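Local coordinates for chromosomal replication initiator protein DnaA (Aquifex aeolicus, PDB 1L8Q) that binds ATP and attaches to the bacterial replication origin, starting assembly of the complex that initiates chromosomal DNA replication, at residues 2-7 against 53-58; 40-45 against 160-165; 106-111 against 137-142; 123-128 against 153-158. All coordinates share one frame; numbering follows the deposited sequence.

Contact 1 of 4, residues 2-7 against 53-58; sequences DFLNPK and LLQAAG
L4 lays its two methyls across helix 50-63 at G58 and Q55. CD1 rests 3.7 Å from the carbonyl carbon C of G58, while CD2 comes 4.0 Å from the backbone O of Q55. CG stands anti to the carbonyl carbon (chi1 -63°), and the extended second torsion carries the branch to the helix. At G58 a beta carbon would point toward this leucine and would probably crowd CD2. Q55 leans the other way: its bent chain slides past L4 and its end lies beside the backbone of L4 and N5, where a long polar side chain could reach peptide groups of the irregular N-terminal segment. D2 steadies the approach through an Asx turn, OD1 of D2 accepting from N of L4 at 2.7 Å; its other carboxylate oxygen pairs with K62. L4 also touches V68 and Y70 of the adjoining strand, and an alanine here would probably open a gap between that strand and G58, with the N-terminal segment less firmly seated. Q55 lies one turn beyond the magnesium-binding T51, on the helix that follows the Walker A loop in P-loop NTPases.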
loop_
_atom_site.group_PDB
_atom_site.type_symbol
_atom_site.label_atom_id
_atom_site.label_comp_id
_atom_site.label_asym_id
_atom_site.label_seq_id
_atom_site.Cartn_x
_atom_site.Cartn_y
_atom_site.Cartn_z
ATOM N N ASP A 2 14.971 16.700 11.592
ATOM C CA ASP A 2 13.953 15.719 12.103
ATOM C C ASP A 2 13.120 15.059 10.985
ATOM O O ASP A 2 12.826 13.872 11.045
ATOM C CB ASP A 2 13.050 16.349 13.179
ATOM C CG ASP A 2 12.141 17.414 12.629
ATOM O OD1 ASP A 2 11.695 17.276 11.474
ATOM O OD2 ASP A 2 11.796 18.416 13.290
ATOM N N PHE A 3 12.752 15.841 9.976
ATOM C CA PHE A 3 12.064 15.322 8.789
ATOM C C PHE A 3 10.569 15.132 8.976
ATOM O O PHE A 3 9.946 14.361 8.274
ATOM C CB PHE A 3 12.740 14.036 8.286
ATOM C CG PHE A 3 14.215 14.191 8.063
ATOM C CD1 PHE A 3 15.115 13.888 9.071
ATOM C CD2 PHE A 3 14.700 14.686 6.855
ATOM C CE1 PHE A 3 16.480 14.053 8.882
ATOM C CE2 PHE A 3 16.059 14.855 6.652
ATOM C CZ PHE A 3 16.955 14.545 7.671
ATOM N N LEU A 4 9.993 15.872 9.899
ATOM C CA LEU A 4 8.574 15.786 10.133
ATOM C C LEU A 4 7.773 16.716 9.221
ATOM O O LEU A 4 8.181 17.843 8.947
ATOM C CB LEU A 4 8.277 16.091 11.590
ATOM C CG LEU A 4 8.891 15.104 12.576
ATOM C CD1 LEU A 4 8.878 15.674 13.976
ATOM C CD2 LEU A 4 8.157 13.778 12.525
ATOM N N ASN A 5 6.624 16.228 8.762
ATOM C CA ASN A 5 5.699 16.999 7.942
ATOM C C ASN A 5 4.517 17.417 8.811
ATOM O O ASN A 5 3.659 16.603 9.147
ATOM C CB ASN A 5 5.208 16.134 6.786
ATOM C CG ASN A 5 4.606 16.944 5.658
ATOM O OD1 ASN A 5 5.151 16.987 4.561
ATOM N ND2 ASN A 5 3.467 17.566 5.916
ATOM N N PRO A 6 4.477 18.683 9.182
ATOM C CA PRO A 6 3.456 19.191 10.103
ATOM C C PRO A 6 2.029 18.762 9.784
ATOM O O PRO A 6 1.215 18.724 10.707
ATOM C CB PRO A 6 3.584 20.708 9.955
ATOM C CG PRO A 6 4.999 20.922 9.588
ATOM C CD PRO A 6 5.410 19.731 8.751
ATOM N N LYS A 7 1.733 18.435 8.526
ATOM C CA LYS A 7 0.354 18.122 8.123
ATOM C C LYS A 7 -0.263 16.889 8.810
ATOM O O LYS A 7 -1.474 16.770 8.891
ATOM C CB LYS A 7 0.238 17.994 6.598
ATOM C CG LYS A 7 0.474 16.592 6.059
ATOM C CD LYS A 7 0.438 16.547 4.529
ATOM C CE LYS A 7 0.799 15.143 4.009
ATOM N NZ LYS A 7 0.707 15.034 2.519
ATOM N N LEU A 53 0.579 8.181 11.407
ATOM C CA LEU A 53 0.625 7.999 12.845
ATOM C C LEU A 53 2.037 8.242 13.407
ATOM O O LEU A 53 2.191 8.892 14.454
ATOM C CB LEU A 53 0.123 6.609 13.205
ATOM C CG LEU A 53 -0.291 6.300 14.633
ATOM C CD1 LEU A 53 -1.307 7.302 15.123
ATOM C CD2 LEU A 53 -0.874 4.904 14.666
ATOM N N LEU A 54 3.062 7.731 12.726
ATOM C CA LEU A 54 4.430 7.955 13.192
ATOM C C LEU A 54 4.720 9.449 13.238
ATOM O O LEU A 54 5.235 9.974 14.227
ATOM C CB LEU A 54 5.440 7.273 12.280
ATOM C CG LEU A 54 5.996 5.914 12.701
ATOM C CD1 LEU A 54 4.900 4.954 13.077
ATOM C CD2 LEU A 54 6.858 5.361 11.568
ATOM N N GLN A 55 4.365 10.139 12.167
ATOM C CA GLN A 55 4.665 11.541 12.076
ATOM C C GLN A 55 3.818 12.396 13.007
ATOM O O GLN A 55 4.252 13.461 13.460
ATOM C CB GLN A 55 4.543 12.015 10.640
ATOM C CG GLN A 55 5.476 11.296 9.710
ATOM C CD GLN A 55 6.363 12.244 8.964
ATOM O OE1 GLN A 55 7.008 11.861 7.993
ATOM N NE2 GLN A 55 6.410 13.481 9.415
ATOM N N ALA A 56 2.608 11.946 13.292
ATOM C CA ALA A 56 1.776 12.686 14.223
ATOM C C ALA A 56 2.382 12.572 15.621
ATOM O O ALA A 56 2.397 13.546 16.369
ATOM C CB ALA A 56 0.368 12.183 14.201
ATOM N N ALA A 57 2.889 11.389 15.969
ATOM C CA ALA A 57 3.558 11.208 17.251
ATOM C C ALA A 57 4.763 12.133 17.332
ATOM O O ALA A 57 4.955 12.825 18.320
ATOM C CB ALA A 57 4.000 9.736 17.439
ATOM N N GLY A 58 5.574 12.136 16.284
ATOM C CA GLY A 58 6.759 12.957 16.256
ATOM C C GLY A 58 6.416 14.420 16.426
ATOM O O GLY A 58 7.037 15.125 17.214
#

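Contact 2 of 4, residues 40-45 against 160-165; sequences IFIYGS and ILVEIE
Y43 turns across E163 on the neighbouring strand, its CG set between the backbone N and the carbonyl carbon (chi1 68°), which swings the ring over that strand. From CB, beside O of S138, the side chain runs to CD2, 3.7 Å from O of V162, and CE2, 3.5 Å from N of E163. CE1 meets CG of E163, CZ lies 3.5 Å from its CB, and OH, 3.6 Å from that same CB, ends between E163 and H141. One ring face takes a CH-pi contact from CA of E163, 3.8 Å from the ring centroid. The flat ring suits this partly exposed edge, covering backbone. A serine in its place would probably uncover the E163 backbone and cost H141 its edge-to-face partner. Between the backbones, the parallel strands are joined by bonds such as F41 N to I160 O (2.9 Å) and I164 N to Y43 O (2.7 Å). On the opposite face the branched I40, I160 and V162 pack against helix 20-31, and I42 against helix 50-63. F41, on the side of Y43, touches P142 and meets the F156 ring. Strand 40-43 thus lies between edge strand 160-163 and strand 133-138, leading through G44 into the P-loop.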
loop_
_atom_site.group_PDB
_atom_site.type_symbol
_atom_site.label_atom_id
_atom_site.label_comp_id
_atom_site.label_asym_id
_atom_site.label_seq_id
_atom_site.Cartn_x
_atom_site.Cartn_y
_atom_site.Cartn_z
ATOM N N ILE A 40 7.375 0.168 20.003
ATOM C CA ILE A 40 6.070 0.037 19.397
ATOM C C ILE A 40 6.332 -0.299 17.940
ATOM O O ILE A 40 7.100 0.390 17.282
ATOM C CB ILE A 40 5.323 1.356 19.455
ATOM C CG1 ILE A 40 4.954 1.701 20.882
ATOM C CG2 ILE A 40 4.065 1.306 18.593
ATOM C CD1 ILE A 40 4.307 3.027 20.992
ATOM N N PHE A 41 5.689 -1.349 17.433
ATOM C CA PHE A 41 5.889 -1.777 16.052
ATOM C C PHE A 41 4.537 -1.826 15.381
ATOM O O PHE A 41 3.745 -2.729 15.650
ATOM C CB PHE A 41 6.509 -3.169 16.039
ATOM C CG PHE A 41 6.954 -3.626 14.701
ATOM C CD1 PHE A 41 6.033 -4.040 13.748
ATOM C CD2 PHE A 41 8.307 -3.690 14.396
ATOM C CE1 PHE A 41 6.456 -4.483 12.496
ATOM C CE2 PHE A 41 8.743 -4.149 13.154
ATOM C CZ PHE A 41 7.820 -4.547 12.206
ATOM N N ILE A 42 4.259 -0.847 14.524
ATOM C CA ILE A 42 2.992 -0.790 13.821
ATOM C C ILE A 42 3.090 -1.413 12.434
ATOM O O ILE A 42 4.015 -1.133 11.698
ATOM C CB ILE A 42 2.556 0.661 13.672
ATOM C CG1 ILE A 42 2.311 1.292 15.035
ATOM C CG2 ILE A 42 1.296 0.764 12.807
ATOM C CD1 ILE A 42 2.340 2.821 14.981
ATOM N N TYR A 43 2.123 -2.249 12.069
ATOM C CA TYR A 43 2.121 -2.840 10.736
ATOM C C TYR A 43 0.730 -2.898 10.087
ATOM O O TYR A 43 -0.301 -3.036 10.755
ATOM C CB TYR A 43 2.770 -4.215 10.737
ATOM C CG TYR A 43 1.987 -5.249 11.472
ATOM C CD1 TYR A 43 1.195 -6.171 10.789
ATOM C CD2 TYR A 43 2.028 -5.311 12.842
ATOM C CE1 TYR A 43 0.475 -7.119 11.458
ATOM C CE2 TYR A 43 1.327 -6.259 13.531
ATOM C CZ TYR A 43 0.548 -7.170 12.833
ATOM O OH TYR A 43 -0.154 -8.129 13.528
ATOM N N GLY A 44 0.729 -2.781 8.768
ATOM C CA GLY A 44 -0.487 -2.791 7.999
ATOM C C GLY A 44 -0.184 -2.536 6.543
ATOM O O GLY A 44 0.926 -2.127 6.171
ATOM N N SER A 45 -1.176 -2.749 5.707
ATOM C CA SER A 45 -0.977 -2.602 4.281
ATOM C C SER A 45 -0.891 -1.130 3.885
ATOM O O SER A 45 -1.175 -0.239 4.692
ATOM C CB SER A 45 -2.129 -3.259 3.552
ATOM O OG SER A 45 -3.292 -2.491 3.752
ATOM N N ILE A 160 5.518 -3.920 21.804
ATOM C CA ILE A 160 4.110 -4.061 21.465
ATOM C C ILE A 160 3.883 -3.991 19.959
ATOM O O ILE A 160 4.296 -3.041 19.290
ATOM C CB ILE A 160 3.223 -3.039 22.226
ATOM C CG1 ILE A 160 1.750 -3.228 21.842
ATOM C CG2 ILE A 160 3.670 -1.614 21.969
ATOM C CD1 ILE A 160 0.764 -2.812 22.938
ATOM N N LEU A 161 3.255 -5.025 19.428
ATOM C CA LEU A 161 2.983 -5.127 17.996
ATOM C C LEU A 161 1.520 -4.869 17.760
ATOM O O LEU A 161 0.680 -5.545 18.332
ATOM C CB LEU A 161 3.292 -6.539 17.507
ATOM C CG LEU A 161 4.735 -6.885 17.173
ATOM C CD1 LEU A 161 5.695 -6.156 18.065
ATOM C CD2 LEU A 161 4.955 -8.413 17.208
ATOM N N VAL A 162 1.201 -3.920 16.899
ATOM C CA VAL A 162 -0.197 -3.639 16.617
ATOM C C VAL A 162 -0.487 -3.479 15.125
ATOM O O VAL A 162 0.092 -2.641 14.444
ATOM C CB VAL A 162 -0.701 -2.403 17.377
ATOM C CG1 VAL A 162 -0.205 -2.430 18.803
ATOM C CG2 VAL A 162 -0.216 -1.178 16.730
ATOM N N GLU A 163 -1.389 -4.295 14.627
ATOM C CA GLU A 163 -1.804 -4.238 13.244
ATOM C C GLU A 163 -2.701 -3.027 13.037
ATOM O O GLU A 163 -3.473 -2.688 13.890
ATOM C CB GLU A 163 -2.573 -5.515 12.913
ATOM C CG GLU A 163 -2.984 -5.674 11.474
ATOM C CD GLU A 163 -3.478 -7.082 11.185
ATOM O OE1 GLU A 163 -3.804 -7.804 12.169
ATOM O OE2 GLU A 163 -3.530 -7.478 9.988
ATOM N N ILE A 164 -2.605 -2.376 11.895
ATOM C CA ILE A 164 -3.449 -1.223 11.638
ATOM C C ILE A 164 -4.220 -1.402 10.341
ATOM O O ILE A 164 -3.695 -1.914 9.353
ATOM C CB ILE A 164 -2.596 0.057 11.623
ATOM C CG1 ILE A 164 -3.458 1.295 11.521
ATOM C CG2 ILE A 164 -1.556 0.021 10.519
ATOM C CD1 ILE A 164 -2.654 2.525 11.434
ATOM N N GLU A 165 -5.488 -1.029 10.359
ATOM C CA GLU A 165 -6.340 -1.174 9.173
ATOM C C GLU A 165 -7.160 0.077 8.931
ATOM O O GLU A 165 -7.491 0.816 9.859
ATOM C CB GLU A 165 -7.304 -2.382 9.307
ATOM C CG GLU A 165 -6.718 -3.726 8.888
ATOM C CD GLU A 165 -7.428 -4.944 9.523
ATOM O OE1 GLU A 165 -7.098 -6.097 9.138
ATOM O OE2 GLU A 165 -8.310 -4.770 10.408
HETATM O O HOH W 1 -3.571 -3.856 7.443
#

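Contact 3 of 4, residues 106-111 against 137-142; sequences DVQFLS and ASDRHP
This is a junction of two strand ends, where the short 3-10 turn 107-110 after strand 101-105 meets the end of strand 133-138 through one backbone bond and a stacked pair of side chains. N of V107 donates to O of A137 at 2.9 Å, nearly straight (171°) and in the carbonyl plane, just where the chain leaves strand 101-105. CG2 of V107 lies 3.6 Å from the same oxygen. Q108 then points at the other segment. Its chain bends at chi2 and brings the amide against the carboxylate of D139, CD of Q108 lying 3.4 Å from CG of D139. The two planes are 24° apart and stacked, although the side chains cross at about a right angle. D139 reaches this position because its CG lies between the backbone N and the carbonyl carbon (chi1 68°), and NH2 of R140 makes a salt bridge to OD2 of D139 (2.8 Å). S138 keeps its buried hydroxyl satisfied: OG donates to O of R140 at 2.7 Å, on a lone pair, fastening the turn that leaves the strand. D106, second of the paired acidic residues ending the Walker B strand and a magnesium-site residue, points its CB away from 137-142; its side chain lies about 4 Å from the bound ion. The chemistry is mixed: the V107-A137 bond joins the segments, but OE1 of Q108 faces OD1 of D139 at 3.3 Å, acceptor against acceptor, so the stack is probably not itself attractive, and the R140 salt bridge probably eases the charge on D139.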
loop_
_atom_site.group_PDB
_atom_site.type_symbol
_atom_site.label_atom_id
_atom_site.label_comp_id
_atom_site.label_asym_id
_atom_site.label_seq_id
_atom_site.Cartn_x
_atom_site.Cartn_y
_atom_site.Cartn_z
ATOM N N ASP A 106 8.741 1.982 7.481
ATOM C CA ASP A 106 9.007 0.992 6.429
ATOM C C ASP A 106 10.179 0.021 6.685
ATOM O O ASP A 106 10.972 -0.269 5.782
ATOM C CB ASP A 106 9.174 1.678 5.078
ATOM C CG ASP A 106 7.884 2.345 4.594
ATOM O OD1 ASP A 106 7.974 3.399 3.907
ATOM O OD2 ASP A 106 6.737 1.903 4.850
ATOM N N VAL A 107 10.240 -0.509 7.902
ATOM C CA VAL A 107 11.305 -1.414 8.349
ATOM C C VAL A 107 11.600 -2.591 7.422
ATOM O O VAL A 107 12.690 -3.102 7.391
ATOM C CB VAL A 107 10.981 -1.939 9.722
ATOM C CG1 VAL A 107 11.835 -3.138 10.047
ATOM C CG2 VAL A 107 11.191 -0.856 10.729
ATOM N N GLN A 108 10.624 -3.007 6.664
ATOM C CA GLN A 108 10.789 -4.100 5.716
ATOM C C GLN A 108 12.003 -3.905 4.823
ATOM O O GLN A 108 12.630 -4.877 4.405
ATOM C CB GLN A 108 9.559 -4.124 4.831
ATOM C CG GLN A 108 8.520 -3.153 5.376
ATOM C CD GLN A 108 7.992 -2.271 4.330
ATOM O OE1 GLN A 108 8.117 -2.573 3.166
ATOM N NE2 GLN A 108 7.399 -1.170 4.722
ATOM N N PHE A 109 12.299 -2.645 4.497
ATOM C CA PHE A 109 13.390 -2.318 3.586
ATOM C C PHE A 109 14.772 -2.468 4.224
ATOM O O PHE A 109 15.787 -2.253 3.576
ATOM C CB PHE A 109 13.195 -0.920 2.983
ATOM C CG PHE A 109 12.034 -0.836 2.027
ATOM C CD1 PHE A 109 11.946 -1.705 0.943
ATOM C CD2 PHE A 109 11.024 0.093 2.216
ATOM C CE1 PHE A 109 10.856 -1.642 0.059
ATOM C CE2 PHE A 109 9.944 0.166 1.348
ATOM C CZ PHE A 109 9.857 -0.705 0.268
ATOM N N LEU A 110 14.795 -2.848 5.494
ATOM C CA LEU A 110 16.031 -3.187 6.176
ATOM C C LEU A 110 16.627 -4.491 5.622
ATOM O O LEU A 110 17.814 -4.755 5.816
ATOM C CB LEU A 110 15.763 -3.366 7.665
ATOM C CG LEU A 110 16.291 -2.393 8.716
ATOM C CD1 LEU A 110 16.607 -0.997 8.184
ATOM C CD2 LEU A 110 15.331 -2.342 9.885
ATOM N N SER A 111 15.809 -5.313 4.950
ATOM C CA SER A 111 16.302 -6.612 4.472
ATOM C C SER A 111 17.463 -6.509 3.509
ATOM O O SER A 111 17.430 -5.731 2.565
ATOM C CB SER A 111 15.190 -7.521 3.881
ATOM O OG SER A 111 13.977 -6.830 3.642
ATOM N N ALA A 137 7.494 1.124 12.025
ATOM C CA ALA A 137 6.328 0.808 11.219
ATOM C C ALA A 137 6.784 -0.066 10.067
ATOM O O ALA A 137 7.930 0.053 9.588
ATOM C CB ALA A 137 5.685 2.032 10.712
ATOM N N SER A 138 5.907 -0.970 9.644
ATOM C CA SER A 138 6.244 -1.923 8.610
ATOM C C SER A 138 4.997 -2.316 7.878
ATOM O O SER A 138 3.899 -2.081 8.362
ATOM C CB SER A 138 6.891 -3.158 9.204
ATOM O OG SER A 138 6.891 -4.212 8.247
ATOM N N ASP A 139 5.154 -2.912 6.708
ATOM C CA ASP A 139 3.996 -3.335 5.960
ATOM C C ASP A 139 3.686 -4.768 6.319
ATOM O O ASP A 139 2.755 -5.354 5.800
ATOM C CB ASP A 139 4.214 -3.189 4.435
ATOM C CG ASP A 139 5.249 -4.153 3.901
ATOM O OD1 ASP A 139 6.080 -4.633 4.695
ATOM O OD2 ASP A 139 5.318 -4.499 2.706
ATOM N N ARG A 140 4.482 -5.353 7.190
ATOM C CA ARG A 140 4.246 -6.736 7.552
ATOM C C ARG A 140 4.730 -7.008 8.955
ATOM O O ARG A 140 5.580 -6.292 9.476
ATOM C CB ARG A 140 4.921 -7.671 6.550
ATOM C CG ARG A 140 6.423 -7.605 6.570
ATOM C CD ARG A 140 7.060 -8.101 5.312
ATOM N NE ARG A 140 6.455 -7.481 4.140
ATOM C CZ ARG A 140 6.864 -7.675 2.892
ATOM N NH1 ARG A 140 7.889 -8.477 2.637
ATOM N NH2 ARG A 140 6.244 -7.061 1.896
ATOM N N HIS A 141 4.158 -8.035 9.560
ATOM C CA HIS A 141 4.498 -8.483 10.908
ATOM C C HIS A 141 5.975 -8.848 10.973
ATOM O O HIS A 141 6.519 -9.329 10.001
ATOM C CB HIS A 141 3.643 -9.728 11.216
ATOM C CG HIS A 141 3.648 -10.138 12.650
ATOM N ND1 HIS A 141 4.664 -10.887 13.206
ATOM C CD2 HIS A 141 2.753 -9.911 13.642
ATOM C CE1 HIS A 141 4.403 -11.083 14.486
ATOM N NE2 HIS A 141 3.250 -10.498 14.775
ATOM N N PRO A 142 6.635 -8.616 12.096
ATOM C CA PRO A 142 8.053 -9.004 12.225
ATOM C C PRO A 142 8.313 -10.450 11.782
ATOM O O PRO A 142 9.311 -10.682 11.106
ATOM C CB PRO A 142 8.331 -8.820 13.705
ATOM C CG PRO A 142 7.369 -7.708 14.105
ATOM C CD PRO A 142 6.127 -7.933 13.295
#

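Contact 4 of 4, residues 123-128 against 153-158; sequences IFNTLY and VSRFEG
OD1 of N125 accepts a weak hydrogen bond from NH2 of R155, 3.1 Å long and strongly bent at the hydrogen (122°). The amide and guanidinium planes stand 48° apart, and ND2 of N125 sits over one face of the guanidinium group, two donors that do not bond. R155 arrives here on a chain bent at chi2, whose aliphatic part crosses F124: CD of R155 lies 3.9 Å from CE2 of F124 and CB 4.0 Å from that same carbon. A long side chain is needed, since the two helix segments run 12.1 Å apart at their axes, inclined by 29°. Both helices, 114-129 and 150-157, cover the same face of the parallel sheet in the AAA+ alpha-beta-alpha core. Nearer that sheet the pairing turns wholly apolar. CE1 of F124 approaches the edge of the F156 ring, 4.2 Å from its CE1, so large rings bridge a distance that smaller residues would not. F156 also meets F41 of strand 40-43 and F120 of helix 114-129. One turn further along helix 114-129, Y128 brings CD2 to 4.1 Å from NH1 of R155, its ring steeply inclined to the guanidinium plane; any cation-pi attraction is long and at most weak.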
loop_
_atom_site.group_PDB
_atom_site.type_symbol
_atom_site.label_atom_id
_atom_site.label_comp_id
_atom_site.label_asym_id
_atom_site.label_seq_id
_atom_site.Cartn_x
_atom_site.Cartn_y
_atom_site.Cartn_z
ATOM N N ILE A 123 22.050 1.398 17.702
ATOM C CA ILE A 123 21.264 2.583 18.023
ATOM C C ILE A 123 20.034 2.191 18.855
ATOM O O ILE A 123 19.725 2.825 19.857
ATOM C CB ILE A 123 20.836 3.304 16.750
ATOM C CG1 ILE A 123 22.043 3.930 16.060
ATOM C CG2 ILE A 123 19.822 4.386 17.060
ATOM C CD1 ILE A 123 21.729 4.493 14.678
ATOM N N PHE A 124 19.344 1.140 18.430
ATOM C CA PHE A 124 18.185 0.614 19.151
ATOM C C PHE A 124 18.521 0.326 20.648
ATOM O O PHE A 124 17.846 0.842 21.563
ATOM C CB PHE A 124 17.697 -0.663 18.462
ATOM C CG PHE A 124 16.430 -1.220 19.035
ATOM C CD1 PHE A 124 15.225 -1.068 18.361
ATOM C CD2 PHE A 124 16.442 -1.912 20.228
ATOM C CE1 PHE A 124 14.065 -1.585 18.868
ATOM C CE2 PHE A 124 15.266 -2.436 20.755
ATOM C CZ PHE A 124 14.084 -2.282 20.075
ATOM N N ASN A 125 19.554 -0.493 20.886
ATOM C CA ASN A 125 19.989 -0.786 22.249
ATOM C C ASN A 125 20.225 0.480 23.082
ATOM O O ASN A 125 19.766 0.583 24.220
ATOM C CB ASN A 125 21.273 -1.610 22.234
ATOM C CG ASN A 125 21.038 -3.044 22.560
ATOM O OD1 ASN A 125 21.528 -3.557 23.584
ATOM N ND2 ASN A 125 20.279 -3.730 21.697
ATOM N N THR A 126 20.962 1.431 22.518
ATOM C CA THR A 126 21.297 2.644 23.245
ATOM C C THR A 126 20.032 3.362 23.674
ATOM O O THR A 126 19.824 3.627 24.860
ATOM C CB THR A 126 22.165 3.594 22.381
ATOM O OG1 THR A 126 23.461 3.027 22.189
ATOM C CG2 THR A 126 22.450 4.871 23.133
ATOM N N LEU A 127 19.186 3.689 22.709
ATOM C CA LEU A 127 17.957 4.371 23.033
ATOM C C LEU A 127 17.192 3.553 24.066
ATOM O O LEU A 127 16.622 4.098 25.018
ATOM C CB LEU A 127 17.119 4.578 21.792
ATOM C CG LEU A 127 17.738 5.524 20.766
ATOM C CD1 LEU A 127 16.825 5.696 19.582
ATOM C CD2 LEU A 127 18.049 6.877 21.392
ATOM N N TYR A 128 17.215 2.236 23.897
ATOM C CA TYR A 128 16.475 1.353 24.780
ATOM C C TYR A 128 17.004 1.396 26.231
ATOM O O TYR A 128 16.228 1.554 27.182
ATOM C CB TYR A 128 16.474 -0.072 24.218
ATOM C CG TYR A 128 15.623 -1.025 24.988
ATOM C CD1 TYR A 128 14.272 -1.158 24.709
ATOM C CD2 TYR A 128 16.163 -1.807 25.989
ATOM C CE1 TYR A 128 13.486 -2.027 25.408
ATOM C CE2 TYR A 128 15.384 -2.671 26.693
ATOM C CZ TYR A 128 14.038 -2.777 26.397
ATOM O OH TYR A 128 13.248 -3.656 27.103
ATOM N N VAL A 153 14.488 -8.987 15.279
ATOM C CA VAL A 153 13.119 -9.454 15.372
ATOM C C VAL A 153 12.706 -9.782 16.812
ATOM O O VAL A 153 11.590 -9.444 17.218
ATOM C CB VAL A 153 12.821 -10.640 14.406
ATOM C CG1 VAL A 153 11.488 -11.304 14.732
ATOM C CG2 VAL A 153 12.829 -10.149 12.975
ATOM N N SER A 154 13.586 -10.409 17.594
ATOM C CA SER A 154 13.213 -10.706 18.981
ATOM C C SER A 154 12.986 -9.397 19.686
ATOM O O SER A 154 11.947 -9.185 20.317
ATOM C CB SER A 154 14.279 -11.499 19.724
ATOM O OG SER A 154 15.373 -11.760 18.885
ATOM N N ARG A 155 13.944 -8.492 19.547
ATOM C CA ARG A 155 13.817 -7.199 20.176
ATOM C C ARG A 155 12.457 -6.561 19.863
ATOM O O ARG A 155 11.753 -6.124 20.763
ATOM C CB ARG A 155 14.982 -6.288 19.793
ATOM C CG ARG A 155 16.290 -6.712 20.425
ATOM C CD ARG A 155 16.610 -5.983 21.712
ATOM N NE ARG A 155 17.895 -6.373 22.284
ATOM C CZ ARG A 155 18.567 -5.617 23.142
ATOM N NH1 ARG A 155 18.059 -4.439 23.510
ATOM N NH2 ARG A 155 19.737 -6.029 23.640
ATOM N N PHE A 156 12.074 -6.530 18.597
ATOM C CA PHE A 156 10.797 -5.943 18.262
ATOM C C PHE A 156 9.724 -6.699 19.049
ATOM O O PHE A 156 8.758 -6.124 19.552
ATOM C CB PHE A 156 10.498 -6.086 16.762
ATOM C CG PHE A 156 11.509 -5.422 15.850
ATOM C CD1 PHE A 156 12.404 -4.483 16.329
ATOM C CD2 PHE A 156 11.550 -5.748 14.503
ATOM C CE1 PHE A 156 13.315 -3.873 15.478
ATOM C CE2 PHE A 156 12.456 -5.138 13.651
ATOM C CZ PHE A 156 13.342 -4.200 14.138
ATOM N N GLU A 157 9.893 -8.000 19.168
ATOM C CA GLU A 157 8.848 -8.776 19.761
ATOM C C GLU A 157 8.774 -8.634 21.262
ATOM O O GLU A 157 7.814 -9.095 21.899
ATOM C CB GLU A 157 8.911 -10.213 19.293
ATOM C CG GLU A 157 8.131 -10.403 18.016
ATOM C CD GLU A 157 8.461 -11.681 17.303
ATOM O OE1 GLU A 157 9.083 -12.567 17.931
ATOM O OE2 GLU A 157 8.096 -11.800 16.106
ATOM N N GLY A 158 9.762 -7.952 21.824
ATOM C CA GLY A 158 9.760 -7.681 23.236
ATOM C C GLY A 158 8.862 -6.500 23.536
ATOM O O GLY A 158 8.504 -6.238 24.680
#

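Overall arrangement
From the N terminus, contact 1 closes the first loop by returning helix 50-63 to residues 2-7. Contact 2 opens inside that loop, at strand 40-43, and closes only at 160-165, so the two cross; L53 and L54 pack on I42 between them. Contacts 3 and 4 both lie nested within the span of contact 2 and follow contact 1 in series. They cross one another: 123-128 falls inside the loop closed by 106-111 and 137-142, while 153-158 comes after it. Contact 1 fastens a helix on one face of the sheet, contact 4 joins two helices on the other, contact 2 pairs two strands, and contact 3 ties the turn after strand 101-105 to the end of strand 133-138.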